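Local coordinates for malonyl CoA-acyl carrier protein transacylase (Synechocystis sp. PCC 6803 substr. Kazusa, PDB 4RR5) that transfers the malonyl group from malonyl-CoA to holo-acyl carrier protein, supplying malonyl-ACP for fatty acid biosynthesis, at residues A[41-44]-A[45-49]; A[72-76]-A[77-81]; A[89-92]-A[93-97]; A[196-199]-A[200-203]. All coordinates share one frame; numbering follows the deposited sequence.

Contact 1: residues A[41-44]-A[45-49]; sequences SVVE and KCQGD
Gln47 lays its side chain beside that of Val43, one turn back on the short helix 42-46. The two point the same way. CG1 of Val43 meets OE1 of Gln47 at 3.8 Å. CG1 is the branch anti to the backbone N of Val43 (chi1 -175°). The chain of Gln47 runs on extended beyond CG, which carries the amide along the valine. The second pair is Val42 with Cys46. CG1 of Val42 touches SG of Cys46 at 4.0 Å, and both residues are buried. Tyr31 and Ala34 of helix 25-38 and Cys62 and Val65 of helix 56-76 pack on Val42, while Cys46 rests on Cys62 and Ile66.

The backbone supports these pairs with hydrogen bonds. Lys45 N donates to Ser41 O at 3.1 Å, and Cys46 N donates to Val42 O at 3.0 Å. The last turn tightens: Gln47 N reaches Glu44 O at 3.1 Å, with the donor well above the carbonyl plane. At the other end, OG of Ser41 accepts from Glu44 N at 3.1 Å in an almost straight bond (175°). Lys45 is bent at every torsion after the first. Its NZ bonds to Asn58, and the residue makes a cation-pi contact with Trp40. Asp49 stands at the N-cap of the next helix, where OD1 makes a weak bond to Ala51 N.

This is a short helix with a serine N-cap, followed by a brief link to another capped helix. It packs between helices 25-38 and 56-76 of the acyltransferase fold, away from the active site.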
ATOM      1  N   SER A  41      17.229  -1.760 -12.934  1.00 33.82           N
ATOM      2  CA  SER A  41      17.681  -1.372 -11.608  1.00 30.25           C
ATOM      3  C   SER A  41      16.666  -0.504 -10.868  1.00 33.08           C
ATOM      4  O   SER A  41      16.224   0.533 -11.380  1.00 27.21           O
ATOM      5  CB  SER A  41      19.007  -0.632 -11.715  1.00 26.05           C
ATOM      6  OG  SER A  41      19.352  -0.044 -10.476  1.00 33.26           O
ATOM      7  N   VAL A  42      16.307  -0.920  -9.655  1.00 25.58           N
ATOM      8  CA  VAL A  42      15.422  -0.102  -8.826  1.00 28.57           C
ATOM      9  C   VAL A  42      16.108   1.215  -8.416  1.00 25.55           C
ATOM     10  O   VAL A  42      15.477   2.275  -8.422  1.00 25.42           O
ATOM     11  CB  VAL A  42      14.942  -0.883  -7.577  1.00 27.14           C
ATOM     12  CG1 VAL A  42      14.254   0.044  -6.564  1.00 23.75           C
ATOM     13  CG2 VAL A  42      14.003  -2.004  -8.003  1.00 22.48           C
ATOM     14  N   VAL A  43      17.394   1.149  -8.089  1.00 21.96           N
ATOM     15  CA  VAL A  43      18.157   2.345  -7.738  1.00 25.88           C
ATOM     16  C   VAL A  43      18.123   3.368  -8.856  1.00 27.13           C
ATOM     17  O   VAL A  43      17.792   4.537  -8.632  1.00 26.06           O
ATOM     18  CB  VAL A  43      19.631   2.022  -7.426  1.00 21.52           C
ATOM     19  CG1 VAL A  43      20.348   3.261  -6.953  1.00 25.09           C
ATOM     20  CG2 VAL A  43      19.706   0.973  -6.369  1.00 24.22           C
ATOM     21  N   GLU A  44      18.445   2.916 -10.063  1.00 25.37           N
ATOM     22  CA  GLU A  44      18.469   3.805 -11.219  1.00 26.00           C
ATOM     23  C   GLU A  44      17.112   4.442 -11.437  1.00 27.31           C
ATOM     24  O   GLU A  44      17.014   5.643 -11.634  1.00 34.75           O
ATOM     25  CB  GLU A  44      18.912   3.050 -12.479  1.00 34.09           C
ATOM     26  CG  GLU A  44      20.397   2.596 -12.490  1.00 39.12           C
ATOM     27  CD  GLU A  44      21.392   3.752 -12.680  1.00 39.34           C
ATOM     28  OE1 GLU A  44      21.127   4.647 -13.509  1.00 39.44           O
ATOM     29  OE2 GLU A  44      22.442   3.762 -11.998  1.00 44.52           O
ATOM     30  N   LYS A  45      16.059   3.633 -11.370  1.00 32.28           N
ATOM     31  CA  LYS A  45      14.705   4.102 -11.644  1.00 28.84           C
ATOM     32  C   LYS A  45      14.202   5.101 -10.593  1.00 27.88           C
ATOM     33  O   LYS A  45      13.435   6.001 -10.906  1.00 30.13           O
ATOM     34  CB  LYS A  45      13.762   2.898 -11.752  1.00 29.69           C
ATOM     35  CG  LYS A  45      12.322   3.216 -12.174  1.00 34.73           C
ATOM     36  CD  LYS A  45      12.224   3.900 -13.535  1.00 40.00           C
ATOM     37  CE  LYS A  45      12.930   3.096 -14.630  1.00 48.23           C
ATOM     38  NZ  LYS A  45      12.359   1.723 -14.825  1.00 44.56           N
ATOM     39  N   CYS A  46      14.643   4.954  -9.350  1.00 27.38           N
ATOM     40  CA  CYS A  46      14.229   5.874  -8.294  1.00 27.90           C
ATOM     41  C   CYS A  46      14.896   7.247  -8.430  1.00 33.47           C
ATOM     42  O   CYS A  46      14.513   8.209  -7.758  1.00 28.17           O
ATOM     43  CB  CYS A  46      14.545   5.286  -6.915  1.00 26.81           C
ATOM     44  SG  CYS A  46      13.419   3.977  -6.369  1.00 26.67           S
ATOM     45  N   GLN A  47      15.909   7.331  -9.282  1.00 29.64           N
ATOM     46  CA  GLN A  47      16.629   8.575  -9.456  1.00 30.60           C
ATOM     47  C   GLN A  47      16.279   9.219 -10.778  1.00 34.34           C
ATOM     48  O   GLN A  47      16.940  10.164 -11.216  1.00 37.08           O
ATOM     49  CB  GLN A  47      18.120   8.336  -9.389  1.00 26.88           C
ATOM     50  CG  GLN A  47      18.604   7.987  -8.027  1.00 26.12           C
ATOM     51  CD  GLN A  47      20.093   7.836  -8.021  1.00 31.13           C
ATOM     52  OE1 GLN A  47      20.622   6.791  -8.397  1.00 34.31           O
ATOM     53  NE2 GLN A  47      20.788   8.892  -7.639  1.00 30.17           N
ATOM     54  N   GLY A  48      15.244   8.689 -11.413  1.00 32.13           N
ATOM     55  CA  GLY A  48      14.819   9.168 -12.708  1.00 37.76           C
ATOM     56  C   GLY A  48      13.783  10.272 -12.638  1.00 33.72           C
ATOM     57  O   GLY A  48      13.560  10.889 -11.605  1.00 33.58           O
ATOM     58  N   ASP A  49      13.154  10.514 -13.771  1.00 34.17           N
ATOM     59  CA  ASP A  49      12.098  11.486 -13.873  1.00 37.06           C
ATOM     60  C   ASP A  49      10.957  11.188 -12.908  1.00 39.44           C
ATOM     61  O   ASP A  49      10.582  10.031 -12.703  1.00 36.96           O
ATOM     62  CB  ASP A  49      11.580  11.513 -15.307  1.00 42.09           C
ATOM     63  CG  ASP A  49      10.779  12.741 -15.592  1.00 48.10           C
ATOM     64  OD1 ASP A  49       9.575  12.749 -15.243  1.00 44.77           O
ATOM     65  OD2 ASP A  49      11.360  13.698 -16.154  1.00 56.34           O
TER

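Contact 2: residues A[72-76]-A[77-81]; sequences DLLRD and KGFQP
Arg75 reaches forward from the last turn of helix 56-76 to the chain that leaves it. Its CG lies anti to the carbonyl carbon (chi1 -73°), and the chain is extended from CG to NE. This carries the guanidinium past the helix end to Gln80 and Pro81. NH1 meets CG of Gln80 at 3.3 Å, and NH2 meets CD of Pro81 at 3.5 Å. NH2 also hydrogen-bonds to Ala97 O at the end of helix 90-97. The arginine crosses both side chains at about a right angle. The guanidinium plane is turned 70° from the Gln80 amide plane, and CD of Gln80 lies at the guanidinium edge.

Lys77 sets its CG 3.4 Å from Leu73 O, the same oxygen that accepts the bond from Lys77 N. The lysine chain then bends away, and NZ makes a weak bond to Leu290 O.

Leu74 uses CD2 to touch CD2 of Phe79 at 4.4 Å. Leu74 O lies at the edge of the Phe79 ring and takes a weak bond from Phe79 N. Gly78 N bonds to Arg75 O at 2.7 Å. These two bonds and the positive phi of Gly78 (101°) make a Schellman motif.

Leu73 packs on Ile26 of helix 25-38 and Leu290 of helix 287-291. Leu74 and Pro81 rest on Trp5 of strand 3-7, and Phe79 meets Trp260 edge-to-face. The turn leads from helix 56-76 into strand 83-86, an outer strand of the four-stranded parallel sheet.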
ATOM      1  N   ASP A  72      14.254  -5.259   6.594  1.00 25.45           N
ATOM      2  CA  ASP A  72      15.407  -6.057   6.969  1.00 22.71           C
ATOM      3  C   ASP A  72      16.443  -5.215   7.703  1.00 24.44           C
ATOM      4  O   ASP A  72      17.134  -5.712   8.585  1.00 27.05           O
ATOM      5  CB  ASP A  72      16.022  -6.707   5.745  1.00 22.27           C
ATOM      6  CG  ASP A  72      15.127  -7.757   5.159  1.00 29.23           C
ATOM      7  OD1 ASP A  72      14.194  -8.189   5.858  1.00 35.53           O
ATOM      8  OD2 ASP A  72      15.350  -8.161   4.009  1.00 30.82           O
ATOM      9  N   LEU A  73      16.550  -3.940   7.344  1.00 24.44           N
ATOM     10  CA  LEU A  73      17.463  -3.042   8.043  1.00 25.54           C
ATOM     11  C   LEU A  73      17.030  -2.857   9.501  1.00 27.47           C
ATOM     12  O   LEU A  73      17.861  -2.889  10.406  1.00 25.77           O
ATOM     13  CB  LEU A  73      17.548  -1.698   7.327  1.00 22.59           C
ATOM     14  CG  LEU A  73      18.346  -1.776   6.026  1.00 20.84           C
ATOM     15  CD1 LEU A  73      18.277  -0.454   5.291  1.00 20.22           C
ATOM     16  CD2 LEU A  73      19.781  -2.184   6.317  1.00 17.88           C
ATOM     17  N   LEU A  74      15.725  -2.682   9.705  1.00 26.24           N
ATOM     18  CA  LEU A  74      15.132  -2.631  11.038  1.00 26.62           C
ATOM     19  C   LEU A  74      15.420  -3.901  11.842  1.00 28.88           C
ATOM     20  O   LEU A  74      15.841  -3.835  12.999  1.00 28.36           O
ATOM     21  CB  LEU A  74      13.626  -2.406  10.928  1.00 22.57           C
ATOM     22  CG  LEU A  74      13.288  -0.952  10.646  1.00 29.79           C
ATOM     23  CD1 LEU A  74      11.858  -0.793  10.107  1.00 30.33           C
ATOM     24  CD2 LEU A  74      13.525  -0.116  11.912  1.00 25.48           C
ATOM     25  N   ARG A  75      15.210  -5.053  11.212  1.00 27.75           N
ATOM     26  CA  ARG A  75      15.519  -6.329  11.843  1.00 29.85           C
ATOM     27  C   ARG A  75      16.978  -6.406  12.266  1.00 35.94           C
ATOM     28  O   ARG A  75      17.277  -6.744  13.411  1.00 43.39           O
ATOM     29  CB  ARG A  75      15.173  -7.488  10.915  1.00 24.16           C
ATOM     30  CG  ARG A  75      13.662  -7.697  10.794  1.00 27.47           C
ATOM     31  CD  ARG A  75      13.302  -9.074  10.269  1.00 25.67           C
ATOM     32  NE  ARG A  75      11.857  -9.250  10.229  1.00 32.81           N
ATOM     33  CZ  ARG A  75      11.100  -9.491  11.298  1.00 31.47           C
ATOM     34  NH1 ARG A  75      11.645  -9.592  12.505  1.00 31.75           N
ATOM     35  NH2 ARG A  75       9.794  -9.626  11.157  1.00 29.51           N
ATOM     36  N   ASP A  76      17.880  -6.061  11.357  1.00 35.43           N
ATOM     37  CA  ASP A  76      19.304  -6.071  11.652  1.00 33.70           C
ATOM     38  C   ASP A  76      19.666  -5.208  12.868  1.00 34.60           C
ATOM     39  O   ASP A  76      20.545  -5.575  13.649  1.00 39.40           O
ATOM     40  CB  ASP A  76      20.092  -5.607  10.432  1.00 35.94           C
ATOM     41  CG  ASP A  76      21.528  -6.086  10.456  1.00 36.12           C
ATOM     42  OD1 ASP A  76      21.740  -7.315  10.356  1.00 29.28           O
ATOM     43  OD2 ASP A  76      22.435  -5.232  10.577  1.00 33.44           O
ATOM     44  N   LYS A  77      18.991  -4.077  13.037  1.00 32.83           N
ATOM     45  CA  LYS A  77      19.200  -3.236  14.215  1.00 29.05           C
ATOM     46  C   LYS A  77      18.563  -3.833  15.478  1.00 35.88           C
ATOM     47  O   LYS A  77      18.681  -3.271  16.561  1.00 34.92           O
ATOM     48  CB  LYS A  77      18.647  -1.835  13.983  1.00 29.58           C
ATOM     49  CG  LYS A  77      19.295  -1.079  12.843  1.00 33.84           C
ATOM     50  CD  LYS A  77      19.059   0.430  12.967  1.00 40.63           C
ATOM     51  CE  LYS A  77      19.744   1.019  14.203  1.00 42.73           C
ATOM     52  NZ  LYS A  77      20.820   1.991  13.837  1.00 39.93           N
ATOM     53  N   GLY A  78      17.876  -4.964  15.342  1.00 35.80           N
ATOM     54  CA  GLY A  78      17.243  -5.594  16.487  1.00 35.49           C
ATOM     55  C   GLY A  78      15.743  -5.374  16.651  1.00 40.95           C
ATOM     56  O   GLY A  78      15.082  -6.135  17.353  1.00 42.62           O
ATOM     57  N   PHE A  79      15.194  -4.344  16.012  1.00 40.34           N
ATOM     58  CA  PHE A  79      13.767  -4.063  16.131  1.00 33.04           C
ATOM     59  C   PHE A  79      12.906  -5.095  15.409  1.00 35.76           C
ATOM     60  O   PHE A  79      13.272  -5.594  14.345  1.00 37.89           O
ATOM     61  CB  PHE A  79      13.458  -2.676  15.598  1.00 27.38           C
ATOM     62  CG  PHE A  79      14.179  -1.576  16.322  1.00 37.73           C
ATOM     63  CD1 PHE A  79      13.673  -1.057  17.500  1.00 35.55           C
ATOM     64  CD2 PHE A  79      15.359  -1.046  15.812  1.00 36.00           C
ATOM     65  CE1 PHE A  79      14.336  -0.030  18.158  1.00 41.62           C
ATOM     66  CE2 PHE A  79      16.022  -0.026  16.464  1.00 35.55           C
ATOM     67  CZ  PHE A  79      15.511   0.485  17.636  1.00 39.22           C
ATOM     68  N   GLN A  80      11.761  -5.415  16.001  1.00 35.63           N
ATOM     69  CA  GLN A  80      10.836  -6.381  15.424  1.00 35.02           C
ATOM     70  C   GLN A  80       9.407  -5.894  15.569  1.00 33.41           C
ATOM     71  O   GLN A  80       9.091  -5.203  16.534  1.00 33.80           O
ATOM     72  CB  GLN A  80      11.005  -7.739  16.087  1.00 34.08           C
ATOM     73  CG  GLN A  80      12.222  -8.479  15.594  1.00 46.14           C
ATOM     74  CD  GLN A  80      12.467  -9.758  16.366  1.00 59.47           C
ATOM     75  OE1 GLN A  80      12.019  -9.903  17.506  1.00 58.98           O
ATOM     76  NE2 GLN A  80      13.182 -10.696  15.748  1.00 60.35           N
ATOM     77  N   PRO A  81       8.540  -6.243  14.604  1.00 29.93           N
ATOM     78  CA  PRO A  81       7.148  -5.781  14.618  1.00 31.15           C
ATOM     79  C   PRO A  81       6.249  -6.683  15.456  1.00 35.74           C
ATOM     80  O   PRO A  81       6.471  -7.893  15.521  1.00 38.52           O
ATOM     81  CB  PRO A  81       6.753  -5.851  13.147  1.00 29.59           C
ATOM     82  CG  PRO A  81       7.510  -7.045  12.648  1.00 29.38           C
ATOM     83  CD  PRO A  81       8.818  -7.089  13.431  1.00 27.79           C
TER

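Contact 3: residues A[89-92]-A[93-97]; sequences LGEY and SALYA
The ring of Tyr92 has the carbonyl O of Leu89 at its edge, in plane. Val110 and Arg113 of helix 103-119 and Leu234 of helix 227-235 also touch this side chain. The other ring, that of Tyr96, leads away from the first turn. Its CG is anti to the backbone N (chi1 158°), which directs the ring to Tyr64 and Ala68 of helix 56-76. CB of Tyr96 lies 3.7 Å from Tyr92 O.

Leu95 sets its CG against the carbonyl of Glu91. This CG lies 3.1 Å from Glu91 O, the oxygen that also accepts from Leu95 N at 2.7 Å. Two more bonds continue the spiral: Ala94 N to Gly90 O at 2.8 Å and Tyr96 N to Tyr92 O at 2.9 Å. CB of Ser93 sits 3.3 Å from Gly90 O, while its OG bonds to Glu67. OE2 of Glu91 accepts from Asn218 N.

Leu89 directly follows Ser88, an active-site residue by similarity and probably the nucleophile. The sequence from Gly86 through Ser88 to Gly90 fits a GxSxG nucleophile elbow. Helix 90-97 is consistent with the buried helix that follows a nucleophile elbow in this acyltransferase family.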
ATOM      1  N   LEU A  89      -0.421  -1.850  -2.342  1.00 24.09           N
ATOM      2  CA  LEU A  89       0.905  -2.410  -2.619  1.00 21.43           C
ATOM      3  C   LEU A  89       1.641  -2.727  -1.302  1.00 23.69           C
ATOM      4  O   LEU A  89       2.293  -3.777  -1.175  1.00 22.35           O
ATOM      5  CB  LEU A  89       1.718  -1.441  -3.494  1.00 19.67           C
ATOM      6  CG  LEU A  89       3.203  -1.688  -3.836  1.00 20.16           C
ATOM      7  CD1 LEU A  89       4.145  -1.332  -2.661  1.00 13.88           C
ATOM      8  CD2 LEU A  89       3.469  -3.115  -4.364  1.00 17.53           C
ATOM      9  N   GLY A  90       1.521  -1.826  -0.326  1.00 19.30           N
ATOM     10  CA  GLY A  90       2.110  -2.030   0.985  1.00 21.44           C
ATOM     11  C   GLY A  90       1.876  -3.406   1.597  1.00 20.41           C
ATOM     12  O   GLY A  90       2.745  -3.937   2.300  1.00 17.80           O
ATOM     13  N   GLU A  91       0.702  -3.982   1.332  1.00 22.22           N
ATOM     14  CA  GLU A  91       0.324  -5.282   1.884  1.00 19.77           C
ATOM     15  C   GLU A  91       1.351  -6.344   1.508  1.00 19.96           C
ATOM     16  O   GLU A  91       1.683  -7.205   2.324  1.00 21.32           O
ATOM     17  CB  GLU A  91      -1.074  -5.696   1.392  1.00 20.84           C
ATOM     18  CG  GLU A  91      -1.656  -6.985   2.036  1.00 21.01           C
ATOM     19  CD  GLU A  91      -3.174  -6.893   2.213  1.00 24.58           C
ATOM     20  OE1 GLU A  91      -3.894  -7.802   1.740  1.00 19.94           O
ATOM     21  OE2 GLU A  91      -3.647  -5.890   2.808  1.00 21.57           O
ATOM     22  N   TYR A  92       1.857  -6.274   0.276  1.00 19.37           N
ATOM     23  CA  TYR A  92       2.891  -7.199  -0.188  1.00 19.86           C
ATOM     24  C   TYR A  92       4.152  -7.062   0.657  1.00 18.67           C
ATOM     25  O   TYR A  92       4.734  -8.060   1.079  1.00 17.39           O
ATOM     26  CB  TYR A  92       3.197  -6.977  -1.680  1.00 21.22           C
ATOM     27  CG  TYR A  92       2.056  -7.454  -2.555  1.00 26.53           C
ATOM     28  CD1 TYR A  92       0.927  -6.651  -2.763  1.00 19.61           C
ATOM     29  CD2 TYR A  92       2.080  -8.722  -3.137  1.00 21.24           C
ATOM     30  CE1 TYR A  92      -0.139  -7.100  -3.526  1.00 21.32           C
ATOM     31  CE2 TYR A  92       1.028  -9.167  -3.909  1.00 21.56           C
ATOM     32  CZ  TYR A  92      -0.082  -8.359  -4.098  1.00 26.42           C
ATOM     33  OH  TYR A  92      -1.135  -8.811  -4.864  1.00 27.04           O
ATOM     34  N   SER A  93       4.557  -5.824   0.913  1.00 16.09           N
ATOM     35  CA  SER A  93       5.694  -5.572   1.774  1.00 17.74           C
ATOM     36  C   SER A  93       5.417  -6.112   3.174  1.00 19.79           C
ATOM     37  O   SER A  93       6.295  -6.709   3.803  1.00 16.28           O
ATOM     38  CB  SER A  93       6.017  -4.077   1.829  1.00 18.18           C
ATOM     39  OG  SER A  93       6.161  -3.522   0.529  1.00 19.40           O
ATOM     40  N   ALA A  94       4.199  -5.896   3.662  1.00 20.26           N
ATOM     41  CA  ALA A  94       3.817  -6.399   4.976  1.00 19.95           C
ATOM     42  C   ALA A  94       3.887  -7.933   5.006  1.00 19.76           C
ATOM     43  O   ALA A  94       4.429  -8.528   5.937  1.00 23.24           O
ATOM     44  CB  ALA A  94       2.424  -5.910   5.344  1.00 21.57           C
ATOM     45  N   LEU A  95       3.353  -8.566   3.970  1.00 20.35           N
ATOM     46  CA  LEU A  95       3.381 -10.021   3.853  1.00 22.20           C
ATOM     47  C   LEU A  95       4.810 -10.586   3.829  1.00 25.92           C
ATOM     48  O   LEU A  95       5.082 -11.622   4.437  1.00 31.68           O
ATOM     49  CB  LEU A  95       2.624 -10.454   2.603  1.00 20.17           C
ATOM     50  CG  LEU A  95       1.102 -10.244   2.693  1.00 25.48           C
ATOM     51  CD1 LEU A  95       0.415 -10.605   1.374  1.00 18.10           C
ATOM     52  CD2 LEU A  95       0.496 -11.044   3.878  1.00 22.41           C
ATOM     53  N   TYR A  96       5.719  -9.906   3.135  1.00 24.29           N
ATOM     54  CA  TYR A  96       7.111 -10.332   3.100  1.00 25.08           C
ATOM     55  C   TYR A  96       7.725 -10.158   4.472  1.00 21.37           C
ATOM     56  O   TYR A  96       8.507 -10.987   4.923  1.00 22.47           O
ATOM     57  CB  TYR A  96       7.940  -9.547   2.062  1.00 21.14           C
ATOM     58  CG  TYR A  96       9.419  -9.600   2.389  1.00 21.91           C
ATOM     59  CD1 TYR A  96      10.171 -10.743   2.113  1.00 24.24           C
ATOM     60  CD2 TYR A  96      10.056  -8.536   3.030  1.00 17.88           C
ATOM     61  CE1 TYR A  96      11.517 -10.814   2.443  1.00 21.40           C
ATOM     62  CE2 TYR A  96      11.395  -8.605   3.360  1.00 19.06           C
ATOM     63  CZ  TYR A  96      12.125  -9.739   3.058  1.00 18.89           C
ATOM     64  OH  TYR A  96      13.465  -9.800   3.384  1.00 20.32           O
ATOM     65  N   ALA A  97       7.374  -9.062   5.128  1.00 17.11           N
ATOM     66  CA  ALA A  97       7.915  -8.775   6.437  1.00 22.06           C
ATOM     67  C   ALA A  97       7.467  -9.816   7.446  1.00 28.24           C
ATOM     68  O   ALA A  97       8.085  -9.961   8.500  1.00 33.98           O
ATOM     69  CB  ALA A  97       7.500  -7.383   6.894  1.00 22.82           C
TER

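Contact 4: residues A[196-199]-A[200-203]; sequences SQSF and AQTL
Phe199 and Leu203 make the main side-chain contact here, one turn apart on helix 193-204. CG of Phe199 is anti to the backbone N (chi1 173°), which swings the ring along the helix toward Leu203. CE2 of Phe199 meets CD1 of Leu203 at 3.6 Å. CG of the leucine lies over one ring face, 3.9 Å from CZ of Phe199. The first torsion of Leu203 lies off the usual staggered positions (chi1 -106°) and sets CG and CD1 against this ring. The two side chains cross at a slant.

CB of Thr202 lies 3.2 Å from Phe199 O, and its OG1 bonds to Gln112 of helix 103-119. Ala200 places its CB 3.3 Å from Ser196 O, the acceptor for its own N. Gln201 lies on the exposed side, with CB 3.3 Å from Ser198 O.

The backbone bonds are uneven. Leu203 N to Phe199 O is short at 2.8 Å. The bonds from Gln201 N and Thr202 N are weak.

Gln112 and Arg113 of helix 103-119 touch Phe199, and Leu109 touches Thr202 and Leu203. Leu234 and Ile235 of helix 227-235 meet Leu203, and Ile235 also meets Ala200. Tyr92 of helix 90-97 lies against both Phe199 and Leu203. Helix 193-204 is therefore packed against all three of these helices, with Met238 of the loop after helix 227-235 against Ser196 and Phe199.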
ATOM      1  N   SER A 196      -8.035  -8.586 -12.472  1.00 44.42           N
ATOM      2  CA  SER A 196      -7.820  -9.249 -11.190  1.00 41.06           C
ATOM      3  C   SER A 196      -8.004 -10.771 -11.235  1.00 49.93           C
ATOM      4  O   SER A 196      -7.563 -11.461 -10.318  1.00 49.12           O
ATOM      5  CB  SER A 196      -8.760  -8.675 -10.123  1.00 43.41           C
ATOM      6  OG  SER A 196      -9.076  -9.642  -9.128  1.00 38.23           O
ATOM      7  N   GLN A 197      -8.652 -11.306 -12.271  1.00 54.22           N
ATOM      8  CA  GLN A 197      -8.940 -12.740 -12.268  1.00 52.34           C
ATOM      9  C   GLN A 197      -7.825 -13.570 -12.931  1.00 47.84           C
ATOM     10  O   GLN A 197      -7.635 -14.732 -12.580  1.00 48.09           O
ATOM     11  CB  GLN A 197     -10.313 -13.013 -12.906  1.00 53.73           C
ATOM     12  CG  GLN A 197     -10.342 -13.561 -14.329  1.00 61.50           C
ATOM     13  CD  GLN A 197     -11.778 -13.880 -14.781  1.00 65.16           C
ATOM     14  OE1 GLN A 197     -12.630 -14.249 -13.964  1.00 59.61           O
ATOM     15  NE2 GLN A 197     -12.049 -13.715 -16.077  1.00 55.76           N
ATOM     16  N   SER A 198      -7.051 -12.985 -13.838  1.00 44.68           N
ATOM     17  CA  SER A 198      -5.890 -13.721 -14.349  1.00 50.76           C
ATOM     18  C   SER A 198      -4.724 -13.758 -13.342  1.00 49.17           C
ATOM     19  O   SER A 198      -4.037 -14.781 -13.188  1.00 44.53           O
ATOM     20  CB  SER A 198      -5.406 -13.127 -15.666  1.00 52.33           C
ATOM     21  OG  SER A 198      -4.493 -14.019 -16.295  1.00 55.58           O
ATOM     22  N   PHE A 199      -4.504 -12.629 -12.674  1.00 43.85           N
ATOM     23  CA  PHE A 199      -3.493 -12.510 -11.628  1.00 43.47           C
ATOM     24  C   PHE A 199      -3.813 -13.427 -10.443  1.00 40.26           C
ATOM     25  O   PHE A 199      -2.907 -13.980  -9.815  1.00 37.24           O
ATOM     26  CB  PHE A 199      -3.386 -11.040 -11.181  1.00 39.22           C
ATOM     27  CG  PHE A 199      -2.489 -10.815  -9.992  1.00 33.05           C
ATOM     28  CD1 PHE A 199      -1.133 -11.115 -10.051  1.00 33.26           C
ATOM     29  CD2 PHE A 199      -3.004 -10.279  -8.816  1.00 27.53           C
ATOM     30  CE1 PHE A 199      -0.305 -10.899  -8.951  1.00 27.88           C
ATOM     31  CE2 PHE A 199      -2.189 -10.056  -7.723  1.00 26.05           C
ATOM     32  CZ  PHE A 199      -0.830 -10.367  -7.788  1.00 24.96           C
ATOM     33  N   ALA A 200      -5.104 -13.591 -10.152  1.00 41.54           N
ATOM     34  CA  ALA A 200      -5.566 -14.491  -9.088  1.00 41.20           C
ATOM     35  C   ALA A 200      -5.203 -15.944  -9.360  1.00 34.75           C
ATOM     36  O   ALA A 200      -4.861 -16.681  -8.439  1.00 33.84           O
ATOM     37  CB  ALA A 200      -7.070 -14.365  -8.895  1.00 39.56           C
ATOM     38  N   GLN A 201      -5.315 -16.356 -10.620  1.00 38.69           N
ATOM     39  CA  GLN A 201      -4.843 -17.671 -11.038  1.00 43.46           C
ATOM     40  C   GLN A 201      -3.375 -17.833 -10.619  1.00 43.92           C
ATOM     41  O   GLN A 201      -3.012 -18.816  -9.980  1.00 41.16           O
ATOM     42  CB  GLN A 201      -5.024 -17.864 -12.555  1.00 48.43           C
ATOM     43  CG  GLN A 201      -6.364 -18.522 -12.946  1.00 51.17           C
ATOM     44  CD  GLN A 201      -6.809 -18.239 -14.394  1.00 61.71           C
ATOM     45  OE1 GLN A 201      -6.000 -17.896 -15.259  1.00 59.96           O
ATOM     46  NE2 GLN A 201      -8.109 -18.386 -14.650  1.00 60.45           N
ATOM     47  N   THR A 202      -2.544 -16.848 -10.951  1.00 45.60           N
ATOM     48  CA  THR A 202      -1.147 -16.825 -10.507  1.00 39.79           C
ATOM     49  C   THR A 202      -0.990 -16.888  -8.977  1.00 40.82           C
ATOM     50  O   THR A 202      -0.150 -17.636  -8.446  1.00 33.60           O
ATOM     51  CB  THR A 202      -0.432 -15.556 -11.031  1.00 43.23           C
ATOM     52  OG1 THR A 202      -0.153 -15.701 -12.431  1.00 42.82           O
ATOM     53  CG2 THR A 202       0.868 -15.291 -10.262  1.00 37.02           C
ATOM     54  N   LEU A 203      -1.798 -16.100  -8.270  1.00 39.68           N
ATOM     55  CA  LEU A 203      -1.679 -16.008  -6.816  1.00 35.03           C
ATOM     56  C   LEU A 203      -2.024 -17.313  -6.102  1.00 39.93           C
ATOM     57  O   LEU A 203      -1.305 -17.721  -5.185  1.00 43.21           O
ATOM     58  CB  LEU A 203      -2.558 -14.882  -6.273  1.00 34.64           C
ATOM     59  CG  LEU A 203      -1.840 -13.608  -5.818  1.00 36.63           C
ATOM     60  CD1 LEU A 203      -2.818 -12.574  -5.252  1.00 29.46           C
ATOM     61  CD2 LEU A 203      -0.766 -13.929  -4.801  1.00 35.80           C
TER

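How the contacts relate
Contact 3 is the core of the set, its centre about 8 Å from the centre of the chain; contacts 1, 2 and 4 lie further out and mix buried with exposed residues. Contacts 1 and 2 share neighbours: helix 25-38 covers both, and helix 56-76 packs on the first and ends in the second. Contact 2 is tied to contact 3 by polar bonds, from Asp72 OD2 to Tyr96 OH and from Arg75 NH2 to Ala97 O. Contact 4 meets contact 3 by packing alone, with Tyr92 against Phe199 and Leu203. Capping shapes the ends in contacts 1 and 2, whereas contacts 3 and 4 lie along helices.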